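Local coordinates for LP1413 - SCCmec type IV-encoded DNA binding protein (Staphylococcus aureus, PDB 6BTC) that probably binds single-stranded DNA and is encoded by the staphylococcal cassette chromosome element SCCmec type IV, at residues E9-F14 and R47-R52; K18-P23 and L63-V68; T27-E32 and S74-K79. All blocks are in the same frame, centred on the assembly; numbering follows the deposited sequence.

How the interactions relate
Helix 6-21 contributes to two of these contacts: its residues 9-14 lean on helix 43-59 in interaction 1, and its last residues meet the start of strand 65-71 in interaction 2. Interaction 3 joins strand 27-28 to strand 74-79, the central strand of the sheet. The buried parts are L11 and V49, S19 and F65, and F28, T29 and Y77 in turn, while R52, F20 and T27 lie at the surface. Charge and a stacked guanidinium dominate the outer part of interaction 1, aromatic and proline packing interaction 2, and backbone hydrogen bonds interaction 3. Q22 O and K79 NZ probably hydrogen-bond between interactions 2 and 3; Y30 packs against L11 and V49 of interaction 1.

Interaction 1 (E9-F14 and R47-R52); sequences EKLYNF and REVGRR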
loop_
_atom_site.group_PDB
_atom_site.type_symbol
_atom_site.label_atom_id
_atom_site.label_comp_id
_atom_site.label_asym_id
_atom_site.label_seq_id
_atom_site.Cartn_x
_atom_site.Cartn_y
_atom_site.Cartn_z
ATOM N N GLU A 9 -12.689 -2.413 0.913
ATOM C CA GLU A 9 -12.311 -3.037 -0.347
ATOM C C GLU A 9 -11.944 -1.990 -1.386
ATOM O O GLU A 9 -11.000 -2.181 -2.160
ATOM C CB GLU A 9 -13.444 -3.917 -0.876
ATOM C CG GLU A 9 -13.820 -5.090 0.022
ATOM C CD GLU A 9 -12.770 -6.194 0.046
ATOM O OE1 GLU A 9 -11.994 -6.317 -0.932
ATOM O OE2 GLU A 9 -12.732 -6.942 1.054
ATOM N N LYS A 10 -12.688 -0.880 -1.429
ATOM C CA LYS A 10 -12.448 0.134 -2.451
ATOM C C LYS A 10 -11.134 0.857 -2.197
ATOM O O LYS A 10 -10.332 1.043 -3.115
ATOM C CB LYS A 10 -13.608 1.133 -2.500
ATOM C CG LYS A 10 -14.864 0.605 -3.188
ATOM C CD LYS A 10 -15.961 1.669 -3.257
ATOM C CE LYS A 10 -17.261 1.114 -3.829
ATOM N NZ LYS A 10 -18.357 2.125 -3.829
ATOM N N LEU A 11 -10.907 1.290 -0.960
ATOM C CA LEU A 11 -9.647 1.937 -0.631
ATOM C C LEU A 11 -8.464 0.990 -0.843
ATOM O O LEU A 11 -7.424 1.401 -1.370
ATOM C CB LEU A 11 -9.683 2.447 0.810
ATOM C CG LEU A 11 -8.354 2.972 1.359
ATOM C CD1 LEU A 11 -7.836 4.120 0.511
ATOM C CD2 LEU A 11 -8.479 3.424 2.790
ATOM N N TYR A 12 -8.607 -0.283 -0.445
ATOM C CA TYR A 12 -7.523 -1.247 -0.613
ATOM C C TYR A 12 -7.205 -1.472 -2.089
ATOM O O TYR A 12 -6.037 -1.445 -2.495
ATOM C CB TYR A 12 -7.885 -2.569 0.072
ATOM C CG TYR A 12 -6.955 -3.720 -0.269
ATOM C CD1 TYR A 12 -5.803 -3.958 0.469
ATOM C CD2 TYR A 12 -7.237 -4.562 -1.334
ATOM C CE1 TYR A 12 -4.955 -5.013 0.152
ATOM C CE2 TYR A 12 -6.400 -5.612 -1.665
ATOM C CZ TYR A 12 -5.261 -5.835 -0.922
ATOM O OH TYR A 12 -4.436 -6.891 -1.273
ATOM N N ASN A 13 -8.228 -1.722 -2.909
ATOM C CA ASN A 13 -7.990 -1.872 -4.342
ATOM C C ASN A 13 -7.221 -0.677 -4.898
ATOM O O ASN A 13 -6.375 -0.832 -5.787
ATOM C CB ASN A 13 -9.308 -2.036 -5.099
ATOM C CG ASN A 13 -10.095 -3.271 -4.672
ATOM O OD1 ASN A 13 -9.533 -4.272 -4.233
ATOM N ND2 ASN A 13 -11.416 -3.198 -4.815
ATOM N N PHE A 14 -7.496 0.523 -4.379
ATOM C CA PHE A 14 -6.811 1.717 -4.865
ATOM C C PHE A 14 -5.362 1.733 -4.407
ATOM O O PHE A 14 -4.457 2.033 -5.192
ATOM C CB PHE A 14 -7.519 2.989 -4.378
ATOM C CG PHE A 14 -6.687 4.240 -4.546
ATOM C CD1 PHE A 14 -6.545 4.833 -5.790
ATOM C CD2 PHE A 14 -6.033 4.802 -3.471
ATOM C CE1 PHE A 14 -5.765 5.972 -5.949
ATOM C CE2 PHE A 14 -5.250 5.945 -3.626
ATOM C CZ PHE A 14 -5.123 6.526 -4.870
ATOM N N ARG A 47 -7.046 2.696 8.929
ATOM C CA ARG A 47 -6.085 1.863 9.643
ATOM C C ARG A 47 -6.257 0.388 9.301
ATOM O O ARG A 47 -5.268 -0.341 9.177
ATOM C CB ARG A 47 -6.219 2.100 11.141
ATOM C CG ARG A 47 -5.732 3.479 11.551
ATOM C CD ARG A 47 -6.122 3.836 12.974
ATOM N NE ARG A 47 -5.539 5.113 13.379
ATOM C CZ ARG A 47 -5.934 5.820 14.433
ATOM N NH1 ARG A 47 -6.926 5.385 15.201
ATOM N NH2 ARG A 47 -5.339 6.973 14.715
ATOM N N GLU A 48 -7.494 -0.076 9.131
ATOM C CA GLU A 48 -7.690 -1.460 8.708
ATOM C C GLU A 48 -7.005 -1.722 7.368
ATOM O O GLU A 48 -6.327 -2.740 7.193
ATOM C CB GLU A 48 -9.184 -1.787 8.621
ATOM C CG GLU A 48 -9.499 -3.187 8.067
ATOM C CD GLU A 48 -8.840 -4.313 8.864
ATOM O OE1 GLU A 48 -8.438 -4.065 10.022
ATOM O OE2 GLU A 48 -8.723 -5.443 8.332
ATOM N N VAL A 49 -7.180 -0.817 6.401
ATOM C CA VAL A 49 -6.561 -1.010 5.094
ATOM C C VAL A 49 -5.047 -0.907 5.206
ATOM O O VAL A 49 -4.315 -1.657 4.555
ATOM C CB VAL A 49 -7.117 -0.005 4.071
ATOM C CG1 VAL A 49 -6.345 -0.105 2.748
ATOM C CG2 VAL A 49 -8.599 -0.262 3.838
ATOM N N GLY A 50 -4.557 0.027 6.020
ATOM C CA GLY A 50 -3.125 0.134 6.231
ATOM C C GLY A 50 -2.507 -1.181 6.646
ATOM O O GLY A 50 -1.472 -1.595 6.119
ATOM N N ARG A 51 -3.149 -1.872 7.589
ATOM C CA ARG A 51 -2.587 -3.117 8.093
ATOM C C ARG A 51 -2.738 -4.241 7.076
ATOM O O ARG A 51 -1.812 -5.035 6.880
ATOM C CB ARG A 51 -3.235 -3.482 9.427
ATOM C CG ARG A 51 -2.764 -2.607 10.603
ATOM C CD ARG A 51 -3.345 -3.065 11.951
ATOM N NE ARG A 51 -4.648 -2.463 12.249
ATOM C CZ ARG A 51 -4.842 -1.406 13.041
ATOM N NH1 ARG A 51 -3.822 -0.801 13.646
ATOM N NH2 ARG A 51 -6.073 -0.946 13.232
ATOM N N ARG A 52 -3.878 -4.318 6.391
ATOM C CA ARG A 52 -3.996 -5.320 5.340
ATOM C C ARG A 52 -2.969 -5.075 4.236
ATOM O O ARG A 52 -2.528 -6.021 3.569
ATOM C CB ARG A 52 -5.414 -5.330 4.770
ATOM C CG ARG A 52 -5.619 -6.383 3.685
ATOM C CD ARG A 52 -6.951 -6.254 2.983
ATOM N NE ARG A 52 -7.054 -7.249 1.927
ATOM C CZ ARG A 52 -8.057 -7.332 1.063
ATOM N NH1 ARG A 52 -9.068 -6.471 1.128
ATOM N NH2 ARG A 52 -8.054 -8.284 0.137
HETATM O O HOH W 1 -5.149 -9.272 0.415
#
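Y12 and R52 each set CG opposite their own backbone N (R52 chi1 -179°), sending ring and arginine chain toward the partner helix, where they meet at the outer edge of the interface; E9, bent at chi2, brings its carboxylate there. R52, extended from CG to NE, lays its guanidinium flat on the Y12 ring, the planes only 2° apart. R52 CZ sits 3.6 Å from the Y12 ring centroid, a cation-pi stack over the centre of the face. A flat tyrosine face suits a guanidinium, which keeps its N-H edge for E9 and water. E9 OE1 lies near the guanidinium plane, 3.6 Å from R52 NH1, a long salt bridge. Water 1 accepts from R52 NH2 (3.1 Å) and lies 3.0 Å from Y12 OH, also hydrogen-bonded. Deeper in, branched V49 packs between the helices: its CG1 rests 3.7 Å from Y12 CA and its CG2 3.8 Å from L11 CD2. In a topology consistent with a winged helix, this packs the first helix, 6-21, on helix 43-59, the segment axes approaching to 9.6 Å and crossing at -43°. Y30 of helix 30-34 covers L11 and V49, and loop residues Y37 and C41 also reach L11.

Interaction 2 (K18-P23 and L63-V68); sequences KSFQQP and LPFKIV
The carbonyl oxygen of S19 is met from two directions: Q22 N donates a hydrogen bond to it (3.2 Å), and the F65 ring turns its edge to it, with F65 CE1 at 3.3 Å from S19 O. The hydroxyl comes to the same end of the ring, but well out of its plane, S19 OG lying 3.3 Å from F65 CZ; it hydrogen-bonds back to I16 O within the helix. A small serine suits this site, since its polar group is satisfied by its own helix and the aromatic edge can approach the backbone closely. The edge of F65 is also directed at the face of F20, making a T-shaped pair with centroids 5.4 Å apart and planes at 68°. In the topology of this chain, consistent with a winged helix, the contact joins the end of the first helix to the start of the first strand of the wing hairpin. P64, centre of an inverse gamma turn, leads into that strand; its CD lies 3.6 Å from F20 CE1. With CG beside the backbone N (chi1 -83°), the F20 ring is directed toward the 63-65 turn, and its CZ touches L63 CD2 at 3.9 Å. W56 of helix 43-59 packs against S19 and L63, and I57 against F65.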
loop_
_atom_site.group_PDB
_atom_site.type_symbol
_atom_site.label_atom_id
_atom_site.label_comp_id
_atom_site.label_asym_id
_atom_site.label_seq_id
_atom_site.Cartn_x
_atom_site.Cartn_y
_atom_site.Cartn_z
ATOM N N LYS A 18 -2.190 1.882 -6.842
ATOM C CA LYS A 18 -1.306 3.034 -6.726
ATOM C C LYS A 18 0.121 2.616 -6.362
ATOM O O LYS A 18 1.081 3.252 -6.807
ATOM C CB LYS A 18 -1.872 4.011 -5.693
ATOM C CG LYS A 18 -1.288 5.415 -5.740
ATOM C CD LYS A 18 -1.725 6.202 -6.984
ATOM C CE LYS A 18 -1.055 7.592 -7.020
ATOM N NZ LYS A 18 -1.364 8.386 -8.255
ATOM N N SER A 19 0.292 1.561 -5.563
ATOM C CA SER A 19 1.646 1.113 -5.247
ATOM C C SER A 19 2.348 0.572 -6.491
ATOM O O SER A 19 3.518 0.878 -6.731
ATOM C CB SER A 19 1.612 0.053 -4.148
ATOM O OG SER A 19 1.063 -1.150 -4.671
ATOM N N PHE A 20 1.643 -0.201 -7.315
ATOM C CA PHE A 20 2.265 -0.735 -8.523
ATOM C C PHE A 20 2.618 0.366 -9.515
ATOM O O PHE A 20 3.566 0.209 -10.292
ATOM C CB PHE A 20 1.346 -1.745 -9.207
ATOM C CG PHE A 20 1.417 -3.139 -8.634
ATOM C CD1 PHE A 20 2.406 -4.025 -9.036
ATOM C CD2 PHE A 20 0.472 -3.575 -7.718
ATOM C CE1 PHE A 20 2.458 -5.319 -8.525
ATOM C CE2 PHE A 20 0.520 -4.865 -7.203
ATOM C CZ PHE A 20 1.511 -5.737 -7.611
ATOM N N GLN A 21 1.873 1.471 -9.514
ATOM C CA GLN A 21 2.134 2.581 -10.422
ATOM C C GLN A 21 3.337 3.410 -10.013
ATOM O O GLN A 21 3.816 4.215 -10.810
ATOM C CB GLN A 21 0.914 3.501 -10.508
ATOM C CG GLN A 21 -0.234 2.905 -11.256
ATOM C CD GLN A 21 -1.426 3.847 -11.349
ATOM O OE1 GLN A 21 -1.288 5.070 -11.236
ATOM N NE2 GLN A 21 -2.606 3.277 -11.551
ATOM N N GLN A 22 3.816 3.255 -8.798
ATOM C CA GLN A 22 5.034 3.935 -8.399
ATOM C C GLN A 22 6.142 3.645 -9.407
ATOM O O GLN A 22 6.282 2.500 -9.861
ATOM C CB GLN A 22 5.462 3.480 -7.004
ATOM C CG GLN A 22 4.534 3.965 -5.920
ATOM C CD GLN A 22 4.544 5.478 -5.793
ATOM O OE1 GLN A 22 5.598 6.095 -5.560
ATOM N NE2 GLN A 22 3.376 6.087 -5.963
ATOM N N PRO A 23 6.930 4.649 -9.797
ATOM C CA PRO A 23 8.074 4.379 -10.675
ATOM C C PRO A 23 9.196 3.661 -9.940
ATOM O O PRO A 23 9.382 3.812 -8.729
ATOM C CB PRO A 23 8.512 5.777 -11.134
ATOM C CG PRO A 23 7.956 6.718 -10.120
ATOM C CD PRO A 23 6.691 6.094 -9.621
ATOM N N LEU A 63 6.412 -9.680 -5.259
ATOM C CA LEU A 63 5.960 -8.312 -5.469
ATOM C C LEU A 63 7.155 -7.388 -5.689
ATOM O O LEU A 63 8.211 -7.579 -5.088
ATOM C CB LEU A 63 5.158 -7.808 -4.272
ATOM C CG LEU A 63 3.814 -8.483 -3.983
ATOM C CD1 LEU A 63 3.158 -7.786 -2.804
ATOM C CD2 LEU A 63 2.912 -8.453 -5.191
ATOM N N PRO A 64 7.006 -6.367 -6.521
ATOM C CA PRO A 64 8.135 -5.481 -6.833
ATOM C C PRO A 64 8.307 -4.370 -5.801
ATOM O O PRO A 64 8.334 -3.183 -6.139
ATOM C CB PRO A 64 7.742 -4.930 -8.204
ATOM C CG PRO A 64 6.262 -4.831 -8.136
ATOM C CD PRO A 64 5.806 -6.009 -7.302
ATOM N N PHE A 65 8.441 -4.763 -4.537
ATOM C CA PHE A 65 8.579 -3.820 -3.438
ATOM C C PHE A 65 9.531 -4.400 -2.409
ATOM O O PHE A 65 9.648 -5.613 -2.275
ATOM C CB PHE A 65 7.243 -3.517 -2.733
ATOM C CG PHE A 65 6.128 -3.117 -3.658
ATOM C CD1 PHE A 65 6.051 -1.839 -4.159
ATOM C CD2 PHE A 65 5.135 -4.013 -3.985
ATOM C CE1 PHE A 65 5.001 -1.458 -5.001
ATOM C CE2 PHE A 65 4.086 -3.645 -4.821
ATOM C CZ PHE A 65 4.025 -2.357 -5.329
ATOM N N LYS A 66 10.189 -3.524 -1.665
ATOM C CA LYS A 66 10.907 -3.942 -0.480
ATOM C C LYS A 66 10.868 -2.814 0.538
ATOM O O LYS A 66 10.570 -1.661 0.213
ATOM C CB LYS A 66 12.350 -4.333 -0.807
ATOM C CG LYS A 66 13.245 -3.181 -1.181
ATOM C CD LYS A 66 14.587 -3.683 -1.707
ATOM C CE LYS A 66 15.509 -2.533 -2.121
ATOM N NZ LYS A 66 16.782 -3.036 -2.742
ATOM N N ILE A 67 11.178 -3.167 1.778
ATOM C CA ILE A 67 11.246 -2.215 2.876
ATOM C C ILE A 67 12.669 -1.691 2.958
ATOM O O ILE A 67 13.627 -2.475 2.919
ATOM C CB ILE A 67 10.828 -2.883 4.199
ATOM C CG1 ILE A 67 9.400 -3.416 4.096
ATOM C CG2 ILE A 67 10.954 -1.909 5.359
ATOM C CD1 ILE A 67 8.965 -4.232 5.301
ATOM N N VAL A 68 12.820 -0.371 3.083
ATOM C CA VAL A 68 14.137 0.256 3.056
ATOM C C VAL A 68 14.452 1.038 4.317
ATOM O O VAL A 68 15.611 1.434 4.506
ATOM C CB VAL A 68 14.309 1.170 1.819
ATOM C CG1 VAL A 68 14.325 0.341 0.562
ATOM C CG2 VAL A 68 13.214 2.208 1.741
#

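Interaction 3 (T27-E32 and S74-K79); sequences TFTYGE and SLLYQK
F28 and Y77 hold each other by two backbone hydrogen bonds, as an antiparallel hydrogen-bonded pair. Y77 N donates to F28 O at 2.8 Å, nearly in line with the carbonyl, whereas F28 N reaches Y77 O at 2.9 Å from 36° above the carbonyl plane. Y77 O also receives a CA-H...O contact from T27, whose CA lies 3.0 Å away. Beyond the paired residues, water 2 accepts from Y30 N and donates to L75 O, linking the strand to the start of helix 30-34. That start is a capping box: E32 N donates to T29 OG1 (3.2 Å), and T29 N donates to E32 OE1. Threonine suits an N-cap, its hydroxyl accepting at the helix start while its methyl CG2 packs near L76 CD1. The order of elements fits a winged helix, in which this short strand joins the wing hairpin to make a three-stranded sheet. A chi1 of 63° places the F28 ring against Y77, so that Y77 CB sits over one face, 4.0 Å from the F28 ring centroid. Y77 in turn packs against A54 and I57 of helix 43-59. L76 CD1 rests against the edge strand, touching T27 CB at 3.8 Å and F28 O at 3.7 Å.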
loop_
_atom_site.group_PDB
_atom_site.type_symbol
_atom_site.label_atom_id
_atom_site.label_comp_id
_atom_site.label_asym_id
_atom_site.label_seq_id
_atom_site.Cartn_x
_atom_site.Cartn_y
_atom_site.Cartn_z
ATOM N N THR A 27 10.541 5.812 -3.373
ATOM C CA THR A 27 10.148 5.417 -2.028
ATOM C C THR A 27 8.790 6.012 -1.673
ATOM O O THR A 27 8.404 7.063 -2.180
ATOM C CB THR A 27 11.184 5.852 -0.987
ATOM O OG1 THR A 27 11.187 7.279 -0.846
ATOM C CG2 THR A 27 12.570 5.379 -1.376
ATOM N N PHE A 28 8.058 5.321 -0.800
ATOM C CA PHE A 28 6.727 5.769 -0.414
ATOM C C PHE A 28 6.299 5.075 0.876
ATOM O O PHE A 28 6.813 4.008 1.237
ATOM C CB PHE A 28 5.710 5.497 -1.519
ATOM C CG PHE A 28 5.523 4.035 -1.823
ATOM C CD1 PHE A 28 6.362 3.392 -2.714
ATOM C CD2 PHE A 28 4.515 3.306 -1.213
ATOM C CE1 PHE A 28 6.206 2.050 -3.002
ATOM C CE2 PHE A 28 4.353 1.962 -1.489
ATOM C CZ PHE A 28 5.198 1.331 -2.384
ATOM N N THR A 29 5.356 5.712 1.564
ATOM C CA THR A 29 4.654 5.149 2.713
ATOM C C THR A 29 3.183 4.935 2.383
ATOM O O THR A 29 2.647 5.446 1.390
ATOM C CB THR A 29 4.738 6.062 3.934
ATOM O OG1 THR A 29 3.912 7.216 3.717
ATOM C CG2 THR A 29 6.160 6.488 4.204
ATOM N N TYR A 30 2.521 4.173 3.252
ATOM C CA TYR A 30 1.087 3.957 3.096
ATOM C C TYR A 30 0.323 5.278 3.140
ATOM O O TYR A 30 -0.593 5.500 2.339
ATOM C CB TYR A 30 0.576 3.016 4.186
ATOM C CG TYR A 30 -0.928 2.976 4.260
ATOM C CD1 TYR A 30 -1.663 2.336 3.277
ATOM C CD2 TYR A 30 -1.612 3.597 5.298
ATOM C CE1 TYR A 30 -3.034 2.296 3.325
ATOM C CE2 TYR A 30 -2.992 3.566 5.359
ATOM C CZ TYR A 30 -3.695 2.915 4.369
ATOM O OH TYR A 30 -5.061 2.875 4.409
ATOM N N GLY A 31 0.674 6.158 4.082
ATOM C CA GLY A 31 -0.044 7.410 4.228
ATOM C C GLY A 31 0.101 8.327 3.031
ATOM O O GLY A 31 -0.819 9.078 2.707
ATOM N N GLU A 32 1.253 8.286 2.356
ATOM C CA GLU A 32 1.412 9.084 1.146
ATOM C C GLU A 32 0.463 8.613 0.056
ATOM O O GLU A 32 -0.137 9.432 -0.650
ATOM C CB GLU A 32 2.859 9.034 0.674
ATOM C CG GLU A 32 3.787 9.823 1.583
ATOM C CD GLU A 32 5.249 9.593 1.281
ATOM O OE1 GLU A 32 5.560 8.737 0.420
ATOM O OE2 GLU A 32 6.082 10.277 1.911
ATOM N N SER A 74 6.537 5.667 10.075
ATOM C CA SER A 74 5.924 4.629 9.262
ATOM C C SER A 74 7.003 3.861 8.516
ATOM O O SER A 74 8.141 4.317 8.381
ATOM C CB SER A 74 4.927 5.228 8.265
ATOM O OG SER A 74 3.835 5.822 8.935
ATOM N N LEU A 75 6.634 2.678 8.040
ATOM C CA LEU A 75 7.533 1.919 7.187
ATOM C C LEU A 75 7.713 2.636 5.854
ATOM O O LEU A 75 6.749 3.138 5.264
ATOM C CB LEU A 75 6.991 0.511 6.956
ATOM C CG LEU A 75 7.029 -0.451 8.152
ATOM C CD1 LEU A 75 6.388 -1.763 7.756
ATOM C CD2 LEU A 75 8.442 -0.690 8.642
ATOM N N LEU A 76 8.960 2.694 5.390
ATOM C CA LEU A 76 9.292 3.246 4.082
ATOM C C LEU A 76 9.503 2.105 3.091
ATOM O O LEU A 76 10.380 1.256 3.291
ATOM C CB LEU A 76 10.539 4.121 4.161
ATOM C CG LEU A 76 10.866 4.921 2.892
ATOM C CD1 LEU A 76 9.730 5.886 2.516
ATOM C CD2 LEU A 76 12.150 5.693 3.084
ATOM N N TYR A 77 8.702 2.085 2.037
ATOM C CA TYR A 77 8.826 1.104 0.975
ATOM C C TYR A 77 9.540 1.702 -0.235
ATOM O O TYR A 77 9.675 2.921 -0.375
ATOM C CB TYR A 77 7.453 0.583 0.550
ATOM C CG TYR A 77 6.634 0.014 1.689
ATOM C CD1 TYR A 77 6.861 -1.272 2.162
ATOM C CD2 TYR A 77 5.622 0.761 2.280
ATOM C CE1 TYR A 77 6.112 -1.793 3.194
ATOM C CE2 TYR A 77 4.868 0.247 3.316
ATOM C CZ TYR A 77 5.116 -1.027 3.768
ATOM O OH TYR A 77 4.367 -1.540 4.800
ATOM N N GLN A 78 10.005 0.814 -1.111
ATOM C CA GLN A 78 10.599 1.208 -2.376
ATOM C C GLN A 78 10.105 0.271 -3.459
ATOM O O GLN A 78 10.130 -0.952 -3.281
ATOM C CB GLN A 78 12.129 1.173 -2.318
ATOM C CG GLN A 78 12.783 1.536 -3.643
ATOM C CD GLN A 78 14.288 1.627 -3.538
ATOM O OE1 GLN A 78 14.943 0.762 -2.958
ATOM N NE2 GLN A 78 14.842 2.690 -4.085
ATOM N N LYS A 79 9.600 0.851 -4.543
ATOM C CA LYS A 79 9.331 0.106 -5.762
ATOM C C LYS A 79 10.656 -0.281 -6.420
ATOM O O LYS A 79 11.529 0.567 -6.626
ATOM C CB LYS A 79 8.487 0.956 -6.700
ATOM C CG LYS A 79 8.173 0.347 -8.047
ATOM C CD LYS A 79 6.991 -0.587 -7.978
ATOM C CE LYS A 79 6.775 -1.264 -9.302
ATOM N NZ LYS A 79 6.410 -0.296 -10.362
HETATM O O HOH W 2 3.910 3.025 5.535
#